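Local coordinates for periplasmic sugar-binding domain protein (PDB 3H75) that probably binds a carbohydrate in the periplasm, as a two-domain member of the bacterial solute-binding protein 2 family, at residues K62-N70 and S85-L96. Numbering follows the deposited sequence.
Sequences KPDYLMLVN and SGIKLFIVNSPL
Tyr65 to Val69 and Lys88 to Val92 pair as neighbouring parallel strands inside the six-stranded sheet of one domain, the outer members of a beta-alpha-beta unit whose helix 74-82 makes the crossover. Six backbone hydrogen bonds run from Lys88 N to Asp64 O at one end to Asn70 N to Val92 O (3.2 Å) at the other, and the strand axes are inclined by 20°. At the N-terminal end of the pair, one water donates to both Asp64 O and Gly86 O.

On the face that carries Leu66 and Leu68, against helix 74-82, side chains of the two strands run alongside each other. Leu89 CD2 meets Leu66 CB at 3.6 Å, and Ile91 CD1 sits 3.5 Å from Leu68 CG. Ile87 CG2 reaches the CB of Leu66, while its CD1 lies 3.6 Å from Lys62 CB, the two chains crossing nearly at right angles. The other face packs under helices 17-33 and 265-277. Here Met67, a selenomethionine, has CG anti to its own N (chi1 -169°), which brings CG to 3.9 Å from Val92 CG1.

Lys88, extended beyond CG, follows the Tyr65 ring, CD 3.4 Å from CE1, and carries NZ to the phenol end. One water gives a hydrogen bond to Tyr65 OH and accepts one from Lys88 NZ; both groups also hold Asp276, by hydrogen bond and salt bridge respectively. A leucine in place of Tyr65 would probably deprive Asp276 and the water of the hydroxyl and leave the lysine methylenes without their flat neighbour. The middle of the pair is thus apolar, whereas a water donating to Asn70 O, 2.6 Å from Ser94 OG, marks a polar C-terminal end; on the Tyr65 side Lys88 places its charge at the start of the strands, where the carboxylate of Asp276, on helix 265-277, probably offsets it.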
loop_
_atom_site.group_PDB
_atom_site.type_symbol
_atom_site.label_atom_id
_atom_site.label_comp_id
_atom_site.label_asym_id
_atom_site.label_seq_id
_atom_site.Cartn_x
_atom_site.Cartn_y
_atom_site.Cartn_z
ATOM N N LYS A 62 -10.292 4.101 -27.028
ATOM C CA LYS A 62 -9.711 3.320 -25.943
ATOM C C LYS A 62 -8.360 3.920 -25.568
ATOM O O LYS A 62 -7.670 4.501 -26.408
ATOM C CB LYS A 62 -9.515 1.866 -26.378
ATOM C CG LYS A 62 -10.783 1.135 -26.772
ATOM C CD LYS A 62 -10.465 -0.280 -27.233
ATOM C CE LYS A 62 -11.713 -1.018 -27.679
ATOM N NZ LYS A 62 -12.363 -0.358 -28.844
ATOM N N PRO A 63 -7.964 3.794 -24.295
ATOM C CA PRO A 63 -6.677 4.340 -23.862
ATOM C C PRO A 63 -5.549 3.438 -24.348
ATOM O O PRO A 63 -5.787 2.291 -24.733
ATOM C CB PRO A 63 -6.801 4.332 -22.343
ATOM C CG PRO A 63 -7.598 3.080 -22.102
ATOM C CD PRO A 63 -8.678 3.167 -23.167
ATOM N N ASP A 64 -4.324 3.948 -24.343
ATOM C CA ASP A 64 -3.193 3.133 -24.765
ATOM C C ASP A 64 -2.949 2.060 -23.711
ATOM O O ASP A 64 -2.651 0.910 -24.038
ATOM C CB ASP A 64 -1.932 3.988 -24.922
ATOM C CG ASP A 64 -2.041 4.990 -26.052
ATOM O OD1 ASP A 64 -2.474 4.593 -27.152
ATOM O OD2 ASP A 64 -1.687 6.170 -25.847
ATOM N N TYR A 65 -3.089 2.449 -22.446
ATOM C CA TYR A 65 -2.875 1.549 -21.316
ATOM C C TYR A 65 -4.041 1.544 -20.337
ATOM O O TYR A 65 -4.700 2.568 -20.125
ATOM C CB TYR A 65 -1.623 1.969 -20.536
ATOM C CG TYR A 65 -0.347 1.965 -21.338
ATOM C CD1 TYR A 65 0.446 0.821 -21.413
ATOM C CD2 TYR A 65 0.059 3.101 -22.037
ATOM C CE1 TYR A 65 1.617 0.808 -22.170
ATOM C CE2 TYR A 65 1.226 3.097 -22.799
ATOM C CZ TYR A 65 1.997 1.947 -22.860
ATOM O OH TYR A 65 3.139 1.934 -23.627
ATOM N N LEU A 66 -4.269 0.382 -19.733
ATOM C CA LEU A 66 -5.301 0.194 -18.722
ATOM C C LEU A 66 -4.529 -0.341 -17.516
ATOM O O LEU A 66 -3.906 -1.402 -17.592
ATOM C CB LEU A 66 -6.335 -0.843 -19.182
ATOM C CG LEU A 66 -7.773 -0.850 -18.639
ATOM C CD1 LEU A 66 -8.166 -2.282 -18.293
ATOM C CD2 LEU A 66 -7.923 0.065 -17.432
HETATM N N MSE A 67 -4.538 0.410 -16.420
HETATM C CA MSE A 67 -3.842 0.004 -15.207
HETATM C C MSE A 67 -4.856 -0.421 -14.156
HETATM O O MSE A 67 -5.879 0.228 -13.975
HETATM C CB MSE A 67 -3.005 1.159 -14.671
HETATM C CG MSE A 67 -2.043 0.757 -13.572
HETATM SE SE MSE A 67 -1.086 2.315 -12.934
HETATM C CE MSE A 67 -0.504 3.073 -14.584
ATOM N N LEU A 68 -4.581 -1.519 -13.467
ATOM C CA LEU A 68 -5.502 -2.004 -12.450
ATOM C C LEU A 68 -4.755 -2.728 -11.347
ATOM O O LEU A 68 -3.643 -3.219 -11.552
ATOM C CB LEU A 68 -6.526 -2.964 -13.068
ATOM C CG LEU A 68 -5.940 -4.196 -13.773
ATOM C CD1 LEU A 68 -6.865 -5.396 -13.586
ATOM C CD2 LEU A 68 -5.726 -3.888 -15.249
ATOM N N VAL A 69 -5.379 -2.792 -10.177
ATOM C CA VAL A 69 -4.794 -3.472 -9.033
ATOM C C VAL A 69 -5.152 -4.946 -9.136
ATOM O O VAL A 69 -6.262 -5.297 -9.535
ATOM C CB VAL A 69 -5.345 -2.900 -7.715
ATOM C CG1 VAL A 69 -4.772 -3.662 -6.538
ATOM C CG2 VAL A 69 -4.998 -1.415 -7.610
ATOM N N ASN A 70 -4.214 -5.814 -8.782
ATOM C CA ASN A 70 -4.474 -7.240 -8.872
ATOM C C ASN A 70 -5.342 -7.751 -7.728
ATOM O O ASN A 70 -5.245 -7.280 -6.587
ATOM C CB ASN A 70 -3.154 -8.014 -8.912
ATOM C CG ASN A 70 -3.293 -9.364 -9.584
ATOM O OD1 ASN A 70 -4.363 -9.712 -10.084
ATOM N ND2 ASN A 70 -2.210 -10.131 -9.607
ATOM N N SER A 85 -8.467 -6.290 -27.518
ATOM C CA SER A 85 -8.883 -4.901 -27.357
ATOM C C SER A 85 -7.842 -3.916 -27.873
ATOM O O SER A 85 -8.157 -2.761 -28.150
ATOM C CB SER A 85 -9.159 -4.601 -25.883
ATOM O OG SER A 85 -7.953 -4.605 -25.140
ATOM N N GLY A 86 -6.599 -4.372 -27.988
ATOM C CA GLY A 86 -5.539 -3.501 -28.458
ATOM C C GLY A 86 -4.989 -2.633 -27.343
ATOM O O GLY A 86 -4.052 -1.861 -27.547
ATOM N N ILE A 87 -5.576 -2.755 -26.156
ATOM C CA ILE A 87 -5.133 -1.980 -25.005
ATOM C C ILE A 87 -4.080 -2.761 -24.235
ATOM O O ILE A 87 -4.236 -3.959 -23.994
ATOM C CB ILE A 87 -6.298 -1.680 -24.043
ATOM C CG1 ILE A 87 -7.404 -0.929 -24.786
ATOM C CG2 ILE A 87 -5.799 -0.850 -22.857
ATOM C CD1 ILE A 87 -8.631 -0.651 -23.936
ATOM N N LYS A 88 -3.003 -2.079 -23.865
ATOM C CA LYS A 88 -1.928 -2.701 -23.104
ATOM C C LYS A 88 -2.330 -2.653 -21.635
ATOM O O LYS A 88 -2.824 -1.632 -21.157
ATOM C CB LYS A 88 -0.616 -1.944 -23.324
ATOM C CG LYS A 88 -0.057 -2.056 -24.742
ATOM C CD LYS A 88 1.205 -1.222 -24.903
ATOM C CE LYS A 88 1.819 -1.393 -26.283
ATOM N NZ LYS A 88 3.098 -0.639 -26.400
ATOM N N LEU A 89 -2.133 -3.756 -20.923
ATOM C CA LEU A 89 -2.499 -3.815 -19.514
ATOM C C LEU A 89 -1.307 -3.755 -18.581
ATOM O O LEU A 89 -0.231 -4.269 -18.893
ATOM C CB LEU A 89 -3.262 -5.104 -19.211
ATOM C CG LEU A 89 -4.542 -5.407 -19.986
ATOM C CD1 LEU A 89 -5.118 -6.723 -19.486
ATOM C CD2 LEU A 89 -5.537 -4.285 -19.805
ATOM N N PHE A 90 -1.513 -3.136 -17.426
ATOM C CA PHE A 90 -0.471 -3.041 -16.420
ATOM C C PHE A 90 -1.115 -3.359 -15.076
ATOM O O PHE A 90 -2.014 -2.649 -14.623
ATOM C CB PHE A 90 0.142 -1.645 -16.398
ATOM C CG PHE A 90 1.522 -1.612 -15.814
ATOM C CD1 PHE A 90 2.548 -2.340 -16.403
ATOM C CD2 PHE A 90 1.791 -0.874 -14.667
ATOM C CE1 PHE A 90 3.833 -2.341 -15.858
ATOM C CE2 PHE A 90 3.068 -0.867 -14.111
ATOM C CZ PHE A 90 4.094 -1.605 -14.710
ATOM N N ILE A 91 -0.655 -4.446 -14.462
ATOM C CA ILE A 91 -1.167 -4.925 -13.178
ATOM C C ILE A 91 -0.267 -4.439 -12.048
ATOM O O ILE A 91 0.941 -4.671 -12.068
ATOM C CB ILE A 91 -1.191 -6.468 -13.156
ATOM C CG1 ILE A 91 -1.953 -6.993 -14.374
ATOM C CG2 ILE A 91 -1.810 -6.965 -11.859
ATOM C CD1 ILE A 91 -3.383 -6.524 -14.458
ATOM N N VAL A 92 -0.848 -3.781 -11.050
ATOM C CA VAL A 92 -0.031 -3.258 -9.969
ATOM C C VAL A 92 -0.359 -3.713 -8.560
ATOM O O VAL A 92 -1.405 -4.318 -8.301
ATOM C CB VAL A 92 -0.040 -1.711 -9.971
ATOM C CG1 VAL A 92 0.509 -1.195 -11.287
ATOM C CG2 VAL A 92 -1.459 -1.195 -9.737
ATOM N N ASN A 93 0.587 -3.410 -7.668
ATOM C CA ASN A 93 0.525 -3.688 -6.232
ATOM C C ASN A 93 0.774 -5.123 -5.762
ATOM O O ASN A 93 1.377 -5.327 -4.712
ATOM C CB ASN A 93 -0.789 -3.150 -5.665
ATOM C CG ASN A 93 -0.830 -1.626 -5.648
ATOM O OD1 ASN A 93 0.040 -0.962 -6.220
ATOM N ND2 ASN A 93 -1.841 -1.067 -4.997
ATOM N N SER A 94 0.313 -6.115 -6.516
ATOM C CA SER A 94 0.550 -7.506 -6.141
ATOM C C SER A 94 0.868 -8.321 -7.388
ATOM O O SER A 94 0.403 -8.001 -8.477
ATOM C CB SER A 94 -0.661 -8.104 -5.398
ATOM O OG SER A 94 -1.721 -8.395 -6.273
ATOM N N PRO A 95 1.657 -9.397 -7.229
ATOM C CA PRO A 95 2.108 -10.322 -8.274
ATOM C C PRO A 95 1.037 -11.038 -9.087
ATOM O O PRO A 95 -0.046 -11.342 -8.591
ATOM C CB PRO A 95 2.970 -11.320 -7.501
ATOM C CG PRO A 95 3.433 -10.544 -6.314
ATOM C CD PRO A 95 2.198 -9.797 -5.918
ATOM N N LEU A 96 1.362 -11.300 -10.349
ATOM C CA LEU A 96 0.466 -12.030 -11.240
ATOM C C LEU A 96 0.613 -13.482 -10.812
ATOM O O LEU A 96 1.715 -13.918 -10.491
ATOM C CB LEU A 96 0.913 -11.872 -12.699
ATOM C CG LEU A 96 0.599 -10.551 -13.409
ATOM C CD1 LEU A 96 1.406 -10.442 -14.697
ATOM C CD2 LEU A 96 -0.889 -10.483 -13.697
HETATM O O HOH W 1 -2.505 0.122 -26.661
HETATM O O HOH W 2 2.086 2.273 -26.190
HETATM O O HOH W 3 -2.846 -6.082 -5.794
#